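PDB 1HGX: hypoxanthine-guanine-xanthine phosphoribosyltransferase from Tritrichomonas foetus, which transfers the phosphoribosyl group of 5-phospho-alpha-D-ribose 1-diphosphate to hypoxanthine, guanine or xanthine, the magnesium-dependent salvage step that supplies the parasite with purine nucleotides. Local coordinates for residues V50-D55 with C129-K134; G161-F164 with Y168-L171. All blocks are in the same frame, centred on the assembly; numbering follows the deposited sequence.

Overall arrangement
Both contacts touch the bound GMP, interaction 1 through Lys134, interaction 2 through Phe162 and Asp163, and their centres are about 13 Å apart. Interaction 1, with its centre about 4 Å from the centre of the chain, packs helix 50-57 on the end of strand 125-130 and runs on to Lys134, which binds the base at N7 and O6. Interaction 2, in the loop between strands 157-158 and 174-177, approaches the exocyclic amino group N2 with Phe162 and Asp163. Two aromatic rings join the contacts: Phe51 CD1 lies 3.7 Å from Gly161 CA, and Leu131 CD1 lies 3.8 Å from Phe162 CE2. Both contacts also reach the second subunit of the homodimer.

Interaction 1. Residues V50-D55 with C129-K134. With 5GP (guanosine-5'-monophosphate), chain C.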
ATOM      1  N   VAL A  50      -1.892   4.129  -3.309  1.00 16.10           N
ATOM      2  CA  VAL A  50      -1.802   3.139  -2.241  1.00 15.39           C
ATOM      3  C   VAL A  50      -2.805   3.269  -1.090  1.00 15.32           C
ATOM      4  O   VAL A  50      -3.315   2.258  -0.610  1.00 13.70           O
ATOM      5  CB  VAL A  50      -0.343   2.976  -1.732  1.00 14.77           C
ATOM      6  CG1 VAL A  50       0.039   4.080  -0.765  1.00 13.22           C
ATOM      7  CG2 VAL A  50      -0.138   1.582  -1.137  1.00 15.31           C
ATOM      8  N   PHE A  51      -3.133   4.493  -0.683  1.00 11.65           N
ATOM      9  CA  PHE A  51      -4.084   4.689   0.407  1.00 11.91           C
ATOM     10  C   PHE A  51      -5.443   4.201  -0.047  1.00 11.28           C
ATOM     11  O   PHE A  51      -6.070   3.390   0.617  1.00 13.16           O
ATOM     12  CB  PHE A  51      -4.162   6.163   0.806  1.00 15.63           C
ATOM     13  CG  PHE A  51      -2.960   6.649   1.564  1.00 21.61           C
ATOM     14  CD1 PHE A  51      -1.686   6.544   1.023  1.00 24.34           C
ATOM     15  CD2 PHE A  51      -3.101   7.204   2.825  1.00 28.41           C
ATOM     16  CE1 PHE A  51      -0.562   6.984   1.728  1.00 27.79           C
ATOM     17  CE2 PHE A  51      -1.981   7.648   3.540  1.00 32.79           C
ATOM     18  CZ  PHE A  51      -0.710   7.535   2.984  1.00 28.80           C
ATOM     19  N   PHE A  52      -5.872   4.704  -1.198  1.00 10.08           N
ATOM     20  CA  PHE A  52      -7.136   4.351  -1.828  1.00  8.88           C
ATOM     21  C   PHE A  52      -7.203   2.841  -2.043  1.00 10.64           C
ATOM     22  O   PHE A  52      -8.222   2.209  -1.751  1.00 12.64           O
ATOM     23  CB  PHE A  52      -7.215   5.072  -3.176  1.00  5.98           C
ATOM     24  CG  PHE A  52      -8.392   4.689  -4.027  1.00  8.60           C
ATOM     25  CD1 PHE A  52      -9.675   4.616  -3.488  1.00 11.95           C
ATOM     26  CD2 PHE A  52      -8.223   4.463  -5.394  1.00 10.25           C
ATOM     27  CE1 PHE A  52     -10.781   4.343  -4.301  1.00 12.80           C
ATOM     28  CE2 PHE A  52      -9.324   4.188  -6.225  1.00  9.46           C
ATOM     29  CZ  PHE A  52     -10.603   4.126  -5.677  1.00 14.29           C
ATOM     30  N   TYR A  53      -6.101   2.278  -2.533  1.00 10.49           N
ATOM     31  CA  TYR A  53      -5.984   0.846  -2.829  1.00  9.47           C
ATOM     32  C   TYR A  53      -6.183  -0.034  -1.597  1.00 10.46           C
ATOM     33  O   TYR A  53      -7.016  -0.951  -1.611  1.00 11.74           O
ATOM     34  CB  TYR A  53      -4.618   0.555  -3.456  1.00  8.52           C
ATOM     35  CG  TYR A  53      -4.385  -0.886  -3.878  1.00 12.06           C
ATOM     36  CD1 TYR A  53      -4.906  -1.376  -5.076  1.00 10.37           C
ATOM     37  CD2 TYR A  53      -3.575  -1.737  -3.117  1.00 12.45           C
ATOM     38  CE1 TYR A  53      -4.620  -2.675  -5.515  1.00  9.95           C
ATOM     39  CE2 TYR A  53      -3.284  -3.038  -3.550  1.00 14.81           C
ATOM     40  CZ  TYR A  53      -3.807  -3.496  -4.748  1.00 12.66           C
ATOM     41  OH  TYR A  53      -3.506  -4.773  -5.185  1.00 13.44           O
ATOM     42  N   THR A  54      -5.425   0.222  -0.538  1.00  8.78           N
ATOM     43  CA  THR A  54      -5.569  -0.583   0.666  1.00  9.99           C
ATOM     44  C   THR A  54      -6.950  -0.421   1.303  1.00 10.37           C
ATOM     45  O   THR A  54      -7.498  -1.384   1.842  1.00 10.62           O
ATOM     46  CB  THR A  54      -4.473  -0.275   1.691  1.00 13.87           C
ATOM     47  OG1 THR A  54      -4.546   1.102   2.058  1.00 22.74           O
ATOM     48  CG2 THR A  54      -3.097  -0.576   1.100  1.00 12.08           C
ATOM     49  N   ASP A  55      -7.517   0.782   1.243  1.00 10.39           N
ATOM     50  CA  ASP A  55      -8.848   1.002   1.818  1.00 13.77           C
ATOM     51  C   ASP A  55      -9.909   0.204   1.074  1.00 13.89           C
ATOM     52  O   ASP A  55     -10.834  -0.335   1.692  1.00 14.90           O
ATOM     53  CB  ASP A  55      -9.209   2.488   1.847  1.00 15.83           C
ATOM     54  CG  ASP A  55      -8.645   3.201   3.074  1.00 20.48           C
ATOM     55  OD1 ASP A  55      -8.172   2.520   4.010  1.00 22.90           O
ATOM     56  OD2 ASP A  55      -8.672   4.447   3.110  1.00 24.18           O
ATOM     57  N   CYS A 129      -9.956   1.901 -12.404  1.00  8.66           N
ATOM     58  CA  CYS A 129     -10.614   2.437 -11.222  1.00 12.31           C
ATOM     59  C   CYS A 129      -9.725   3.575 -10.713  1.00 10.21           C
ATOM     60  O   CYS A 129      -8.588   3.350 -10.304  1.00 11.95           O
ATOM     61  CB  CYS A 129     -10.752   1.358 -10.140  1.00 14.23           C
ATOM     62  SG  CYS A 129     -11.441   1.984  -8.585  1.00 14.76           S
ATOM     63  N   THR A 130     -10.226   4.799 -10.769  1.00 11.34           N
ATOM     64  CA  THR A 130      -9.443   5.937 -10.307  1.00  9.80           C
ATOM     65  C   THR A 130     -10.136   6.640  -9.134  1.00  9.64           C
ATOM     66  O   THR A 130     -11.371   6.703  -9.068  1.00  9.21           O
ATOM     67  CB  THR A 130      -9.149   6.927 -11.475  1.00  9.37           C
ATOM     68  OG1 THR A 130      -8.157   7.879 -11.061  1.00 12.27           O
ATOM     69  CG2 THR A 130     -10.413   7.659 -11.933  1.00  6.22           C
ATOM     70  N   LEU A 131      -9.348   7.105  -8.173  1.00  7.34           N
ATOM     71  CA  LEU A 131      -9.917   7.796  -7.025  1.00 10.01           C
ATOM     72  C   LEU A 131     -10.493   9.118  -7.524  1.00 13.20           C
ATOM     73  O   LEU A 131     -11.640   9.456  -7.211  1.00 13.69           O
ATOM     74  CB  LEU A 131      -8.845   8.053  -5.967  1.00 11.84           C
ATOM     75  CG  LEU A 131      -9.195   8.308  -4.490  1.00 22.08           C
ATOM     76  CD1 LEU A 131      -8.451   9.536  -4.024  1.00 22.97           C
ATOM     77  CD2 LEU A 131     -10.684   8.448  -4.226  1.00 15.47           C
ATOM     78  N   CYS A 132      -9.720   9.829  -8.342  1.00 12.33           N
ATOM     79  CA  CYS A 132     -10.160  11.113  -8.876  1.00 13.90           C
ATOM     80  C   CYS A 132      -9.959  11.268 -10.361  1.00 11.27           C
ATOM     81  O   CYS A 132      -9.064  10.662 -10.956  1.00 12.15           O
ATOM     82  CB  CYS A 132      -9.413  12.279  -8.205  1.00 15.05           C
ATOM     83  SG  CYS A 132      -9.718  12.538  -6.462  1.00 16.16           S
ATOM     84  N   ASP A 133     -10.811  12.086 -10.954  1.00 12.14           N
ATOM     85  CA  ASP A 133     -10.700  12.426 -12.359  1.00 13.60           C
ATOM     86  C   ASP A 133     -10.695  13.958 -12.365  1.00 15.61           C
ATOM     87  O   ASP A 133     -11.666  14.582 -11.934  1.00 14.92           O
ATOM     88  CB  ASP A 133     -11.886  11.907 -13.163  1.00 12.59           C
ATOM     89  CG  ASP A 133     -11.766  12.228 -14.637  1.00 16.26           C
ATOM     90  OD1 ASP A 133     -10.637  12.480 -15.109  1.00 20.08           O
ATOM     91  OD2 ASP A 133     -12.797  12.216 -15.330  1.00 18.52           O
ATOM     92  N   LYS A 134      -9.582  14.558 -12.773  1.00 12.90           N
ATOM     93  CA  LYS A 134      -9.484  16.012 -12.816  1.00 17.20           C
ATOM     94  C   LYS A 134     -10.248  16.540 -14.030  1.00 18.52           C
ATOM     95  O   LYS A 134     -10.007  16.124 -15.155  1.00 16.38           O
ATOM     96  CB  LYS A 134      -8.018  16.451 -12.876  1.00 16.55           C
ATOM     97  CG  LYS A 134      -7.843  17.953 -12.711  1.00 19.87           C
ATOM     98  CD  LYS A 134      -6.382  18.375 -12.699  1.00 21.63           C
ATOM     99  CE  LYS A 134      -5.658  17.856 -11.483  1.00 19.47           C
ATOM    100  NZ  LYS A 134      -4.335  18.509 -11.318  1.00 17.03           N
TER
HETATM  101  P   5GP C 600      -1.757  12.590 -16.677  1.00 13.99           P
HETATM  102  O1P 5GP C 600      -3.147  12.088 -16.610  1.00 15.37           O
HETATM  103  O2P 5GP C 600      -0.857  11.672 -17.378  1.00 16.67           O
HETATM  104  O3P 5GP C 600      -1.718  13.984 -17.155  1.00 16.13           O
HETATM  105  O5' 5GP C 600      -1.313  12.779 -15.194  1.00 15.36           O
HETATM  106  C5' 5GP C 600      -1.648  11.919 -14.114  1.00 16.91           C
HETATM  107  C4' 5GP C 600      -0.448  11.764 -13.270  1.00 22.03           C
HETATM  108  O4' 5GP C 600      -0.042  12.984 -12.626  1.00 22.33           O
HETATM  109  C3' 5GP C 600      -0.670  10.762 -12.180  1.00 25.87           C
HETATM  110  O3' 5GP C 600       0.624  10.251 -11.879  1.00 32.08           O
HETATM  111  C2' 5GP C 600      -1.105  11.658 -11.088  1.00 25.01           C
HETATM  112  O2' 5GP C 600      -0.863  11.044  -9.832  1.00 29.54           O
HETATM  113  C1' 5GP C 600      -0.290  12.945 -11.225  1.00 22.31           C
HETATM  114  N9  5GP C 600      -1.141  14.141 -10.852  1.00 21.65           N
HETATM  115  C8  5GP C 600      -2.082  14.761 -11.660  1.00 21.07           C
HETATM  116  N7  5GP C 600      -2.730  15.740 -11.078  1.00 19.13           N
HETATM  117  C5  5GP C 600      -2.218  15.786  -9.779  1.00 18.56           C
HETATM  118  C6  5GP C 600      -2.644  16.578  -8.665  1.00 18.25           C
HETATM  119  O6  5GP C 600      -3.449  17.508  -8.671  1.00 16.34           O
HETATM  120  N1  5GP C 600      -2.037  16.200  -7.475  1.00 19.65           N
HETATM  121  C2  5GP C 600      -1.101  15.177  -7.360  1.00 21.74           C
HETATM  122  N2  5GP C 600      -0.523  15.019  -6.167  1.00 19.06           N
HETATM  123  N3  5GP C 600      -0.664  14.445  -8.414  1.00 21.32           N
HETATM  124  C4  5GP C 600      -1.286  14.775  -9.599  1.00 21.23           C
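Phe52 lays one face of its ring on Leu131, whose CB sits over that face 3.9 Å from the centroid and 18° off the normal, a CH-pi contact displaced toward the rim. The two side chains slide past each other in opposite directions: Leu131 CG comes down on Phe52 CG at 3.7 Å, while the far end of the ring runs back to the strand, with Phe52 CE2 3.5 Å from Leu131 N. With CG anti to the backbone N (chi1 173°), Phe52 reaches off the helix to the corner where the chain turns at Leu131. Cys129 SG meets the far end of the ring obliquely, 3.7 Å from Phe52 CZ, as a sulfur-aromatic contact. Val101 of strand 97-102 also packs on Phe52, and Leu131 touches Phe150.

Across the corner, Thr130 OG1 donates to Cys132 O at 2.9 Å, bridging the bend from a position tilted out of the carbonyl plane. Three residues on from the corner, the Lys134 chain is bent at chi3 (-67°), and its NZ donates to both O6 and N7 of the guanine, at 3.0 and 3.2 Å. The same NZ is bonded to Arg155 O.

Helix and strand thus meet through apolar and sulfur-aromatic packing alone, in the buried interior of the phosphoribosyltransferase fold, whereas the polar chemistry lies beyond the corner, on strand 132-134. There Lys134 reads two neighbouring acceptors, O6 and N7, consistent with acceptance of hypoxanthine, guanine and xanthine, which share this 6-oxo edge.

Interaction 2. Residues G161-F164 with Y168-L171; sequences GFDF and YRNL. With 5GP (guanosine-5'-monophosphate), chain C.
Water 1 is gripped by three groups: it accepts from Arg169 NE at 2.7 Å and donates to Gly161 O, also at 2.7 Å, and to Asp163 OD1. A second water, in the guanidinium plane at its edge, accepts from Arg169 NH2 and donates to Asp163 OD1 at 3.0 Å, so two waters bridge carboxylate and guanidinium. The two groups lie side by side and stacked, their planes 17° apart, with Asp163 CB over the centre of the guanidinium face. The direct ion pair, Asp163 OD1 to Arg169 NH2, is long at 3.9 Å, and the oxygen stands well out of the guanidinium plane. Chi1 of 80° puts Asp163 CG between its own backbone N and carbonyl carbon, beside the extended arginine. Asn166 holds both groups: its N binds Asp163 OD2 and its OD1 binds Arg169 NH2.

Gly161 N donates to Arg169 O at 2.9 Å. Gly161 itself has a positive phi (100°), and a CB there would press on the preceding carbonyl oxygen. Further along, Phe164 CB meets the edge of the Tyr168 ring, 3.8 Å from CD2, and Tyr168 OH is held by Asp9.

Tyr168 to Leu171 form a type I beta turn. Asn170 of this turn binds Asp61 of the second subunit. On the pocket side, Asp163 O lies 3.2 Å from the guanine N2 and Phe162 CB 3.7 Å from it, the phenyl ring coming to N2 obliquely. This loop thus forms one wall of the purine pocket of a type I phosphoribosyltransferase, with Asp163 probably also a magnesium ligand.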
ATOM      1  N   GLY A 161      -2.897  10.416   0.259  1.00 15.31           N
ATOM      2  CA  GLY A 161      -2.043   9.793  -0.728  1.00 17.00           C
ATOM      3  C   GLY A 161      -1.426  10.780  -1.706  1.00 17.73           C
ATOM      4  O   GLY A 161      -0.332  10.525  -2.213  1.00 19.31           O
ATOM      5  N   PHE A 162      -2.130  11.873  -2.014  1.00 17.22           N
ATOM      6  CA  PHE A 162      -1.616  12.893  -2.941  1.00 16.61           C
ATOM      7  C   PHE A 162      -0.595  13.756  -2.211  1.00 18.32           C
ATOM      8  O   PHE A 162      -0.911  14.346  -1.176  1.00 17.94           O
ATOM      9  CB  PHE A 162      -2.737  13.808  -3.443  1.00 19.03           C
ATOM     10  CG  PHE A 162      -3.746  13.122  -4.310  1.00 21.40           C
ATOM     11  CD1 PHE A 162      -3.398  12.661  -5.572  1.00 23.06           C
ATOM     12  CD2 PHE A 162      -5.052  12.948  -3.873  1.00 21.96           C
ATOM     13  CE1 PHE A 162      -4.339  12.038  -6.387  1.00 24.08           C
ATOM     14  CE2 PHE A 162      -6.000  12.325  -4.686  1.00 25.06           C
ATOM     15  CZ  PHE A 162      -5.643  11.869  -5.944  1.00 20.13           C
ATOM     16  N   ASP A 163       0.617  13.839  -2.753  1.00 18.71           N
ATOM     17  CA  ASP A 163       1.680  14.629  -2.136  1.00 19.20           C
ATOM     18  C   ASP A 163       2.138  15.781  -3.013  1.00 21.76           C
ATOM     19  O   ASP A 163       1.809  15.858  -4.199  1.00 22.92           O
ATOM     20  CB  ASP A 163       2.912  13.749  -1.866  1.00 16.76           C
ATOM     21  CG  ASP A 163       3.761  13.525  -3.119  1.00 21.34           C
ATOM     22  OD1 ASP A 163       3.378  12.688  -3.963  1.00 22.07           O
ATOM     23  OD2 ASP A 163       4.802  14.203  -3.274  1.00 22.64           O
ATOM     24  N   PHE A 164       2.944  16.647  -2.414  1.00 21.27           N
ATOM     25  CA  PHE A 164       3.578  17.765  -3.095  1.00 23.55           C
ATOM     26  C   PHE A 164       4.949  17.819  -2.432  1.00 22.88           C
ATOM     27  O   PHE A 164       5.050  18.090  -1.236  1.00 26.01           O
ATOM     28  CB  PHE A 164       2.847  19.090  -2.873  1.00 24.09           C
ATOM     29  CG  PHE A 164       3.593  20.277  -3.420  1.00 24.66           C
ATOM     30  CD1 PHE A 164       3.675  20.488  -4.794  1.00 29.30           C
ATOM     31  CD2 PHE A 164       4.271  21.138  -2.568  1.00 25.03           C
ATOM     32  CE1 PHE A 164       4.433  21.544  -5.312  1.00 28.97           C
ATOM     33  CE2 PHE A 164       5.031  22.193  -3.071  1.00 26.43           C
ATOM     34  CZ  PHE A 164       5.114  22.394  -4.444  1.00 26.02           C
ATOM     35  N   TYR A 168       2.203  16.081   2.624  1.00 20.21           N
ATOM     36  CA  TYR A 168       0.736  16.070   2.572  1.00 20.36           C
ATOM     37  C   TYR A 168      -0.023  14.757   2.335  1.00 18.97           C
ATOM     38  O   TYR A 168      -1.248  14.752   2.353  1.00 18.69           O
ATOM     39  CB  TYR A 168       0.241  17.143   1.591  1.00 21.98           C
ATOM     40  CG  TYR A 168       0.925  18.495   1.741  1.00 25.53           C
ATOM     41  CD1 TYR A 168       0.887  19.201   2.940  1.00 26.43           C
ATOM     42  CD2 TYR A 168       1.595  19.069   0.669  1.00 29.04           C
ATOM     43  CE1 TYR A 168       1.499  20.453   3.064  1.00 28.16           C
ATOM     44  CE2 TYR A 168       2.209  20.314   0.779  1.00 30.07           C
ATOM     45  CZ  TYR A 168       2.154  21.001   1.973  1.00 29.38           C
ATOM     46  OH  TYR A 168       2.735  22.248   2.050  1.00 33.27           O
ATOM     47  N   ARG A 169       0.685  13.645   2.149  1.00 19.99           N
ATOM     48  CA  ARG A 169       0.043  12.342   1.924  1.00 19.20           C
ATOM     49  C   ARG A 169      -0.847  11.923   3.068  1.00 17.54           C
ATOM     50  O   ARG A 169      -1.852  11.255   2.863  1.00 18.36           O
ATOM     51  CB  ARG A 169       1.077  11.226   1.814  1.00 20.74           C
ATOM     52  CG  ARG A 169       1.974  11.278   0.643  1.00 23.29           C
ATOM     53  CD  ARG A 169       2.817  10.022   0.618  1.00 21.70           C
ATOM     54  NE  ARG A 169       3.747  10.089  -0.493  1.00 21.04           N
ATOM     55  CZ  ARG A 169       4.938  10.667  -0.423  1.00 20.68           C
ATOM     56  NH1 ARG A 169       5.350  11.210   0.716  1.00 18.10           N
ATOM     57  NH2 ARG A 169       5.690  10.751  -1.509  1.00 24.40           N
ATOM     58  N   ASN A 170      -0.390  12.215   4.277  1.00 19.55           N
ATOM     59  CA  ASN A 170      -1.083  11.847   5.510  1.00 20.78           C
ATOM     60  C   ASN A 170      -2.398  12.565   5.809  1.00 22.62           C
ATOM     61  O   ASN A 170      -3.151  12.125   6.678  1.00 24.67           O
ATOM     62  CB  ASN A 170      -0.138  12.014   6.704  1.00 17.96           C
ATOM     63  CG  ASN A 170       0.273  13.460   6.920  1.00 19.93           C
ATOM     64  OD1 ASN A 170       1.017  14.029   6.121  1.00 22.66           O
ATOM     65  ND2 ASN A 170      -0.211  14.061   7.991  1.00 20.21           N
ATOM     66  N   LEU A 171      -2.666  13.680   5.131  1.00 21.42           N
ATOM     67  CA  LEU A 171      -3.906  14.420   5.354  1.00 20.15           C
ATOM     68  C   LEU A 171      -5.102  13.504   5.150  1.00 22.20           C
ATOM     69  O   LEU A 171      -5.166  12.774   4.163  1.00 23.04           O
ATOM     70  CB  LEU A 171      -4.003  15.604   4.396  1.00 19.17           C
ATOM     71  CG  LEU A 171      -3.406  16.918   4.892  1.00 25.90           C
ATOM     72  CD1 LEU A 171      -2.107  16.693   5.644  1.00 29.86           C
ATOM     73  CD2 LEU A 171      -3.196  17.829   3.719  1.00 27.71           C
TER
HETATM   74  P   5GP C 600      -1.757  12.590 -16.677  1.00 13.99           P
HETATM   75  O1P 5GP C 600      -3.147  12.088 -16.610  1.00 15.37           O
HETATM   76  O2P 5GP C 600      -0.857  11.672 -17.378  1.00 16.67           O
HETATM   77  O3P 5GP C 600      -1.718  13.984 -17.155  1.00 16.13           O
HETATM   78  O5' 5GP C 600      -1.313  12.779 -15.194  1.00 15.36           O
HETATM   79  C5' 5GP C 600      -1.648  11.919 -14.114  1.00 16.91           C
HETATM   80  C4' 5GP C 600      -0.448  11.764 -13.270  1.00 22.03           C
HETATM   81  O4' 5GP C 600      -0.042  12.984 -12.626  1.00 22.33           O
HETATM   82  C3' 5GP C 600      -0.670  10.762 -12.180  1.00 25.87           C
HETATM   83  O3' 5GP C 600       0.624  10.251 -11.879  1.00 32.08           O
HETATM   84  C2' 5GP C 600      -1.105  11.658 -11.088  1.00 25.01           C
HETATM   85  O2' 5GP C 600      -0.863  11.044  -9.832  1.00 29.54           O
HETATM   86  C1' 5GP C 600      -0.290  12.945 -11.225  1.00 22.31           C
HETATM   87  N9  5GP C 600      -1.141  14.141 -10.852  1.00 21.65           N
HETATM   88  C8  5GP C 600      -2.082  14.761 -11.660  1.00 21.07           C
HETATM   89  N7  5GP C 600      -2.730  15.740 -11.078  1.00 19.13           N
HETATM   90  C5  5GP C 600      -2.218  15.786  -9.779  1.00 18.56           C
HETATM   91  C6  5GP C 600      -2.644  16.578  -8.665  1.00 18.25           C
HETATM   92  O6  5GP C 600      -3.449  17.508  -8.671  1.00 16.34           O
HETATM   93  N1  5GP C 600      -2.037  16.200  -7.475  1.00 19.65           N
HETATM   94  C2  5GP C 600      -1.101  15.177  -7.360  1.00 21.74           C
HETATM   95  N2  5GP C 600      -0.523  15.019  -6.167  1.00 19.06           N
HETATM   96  N3  5GP C 600      -0.664  14.445  -8.414  1.00 21.32           N
HETATM   97  C4  5GP C 600      -1.286  14.775  -9.599  1.00 21.23           C
HETATM   98  O   HOH W   1       2.263  10.096  -2.775  1.00 26.84           O
HETATM   99  O   HOH W   2       4.901  10.215  -4.483  1.00 52.77           O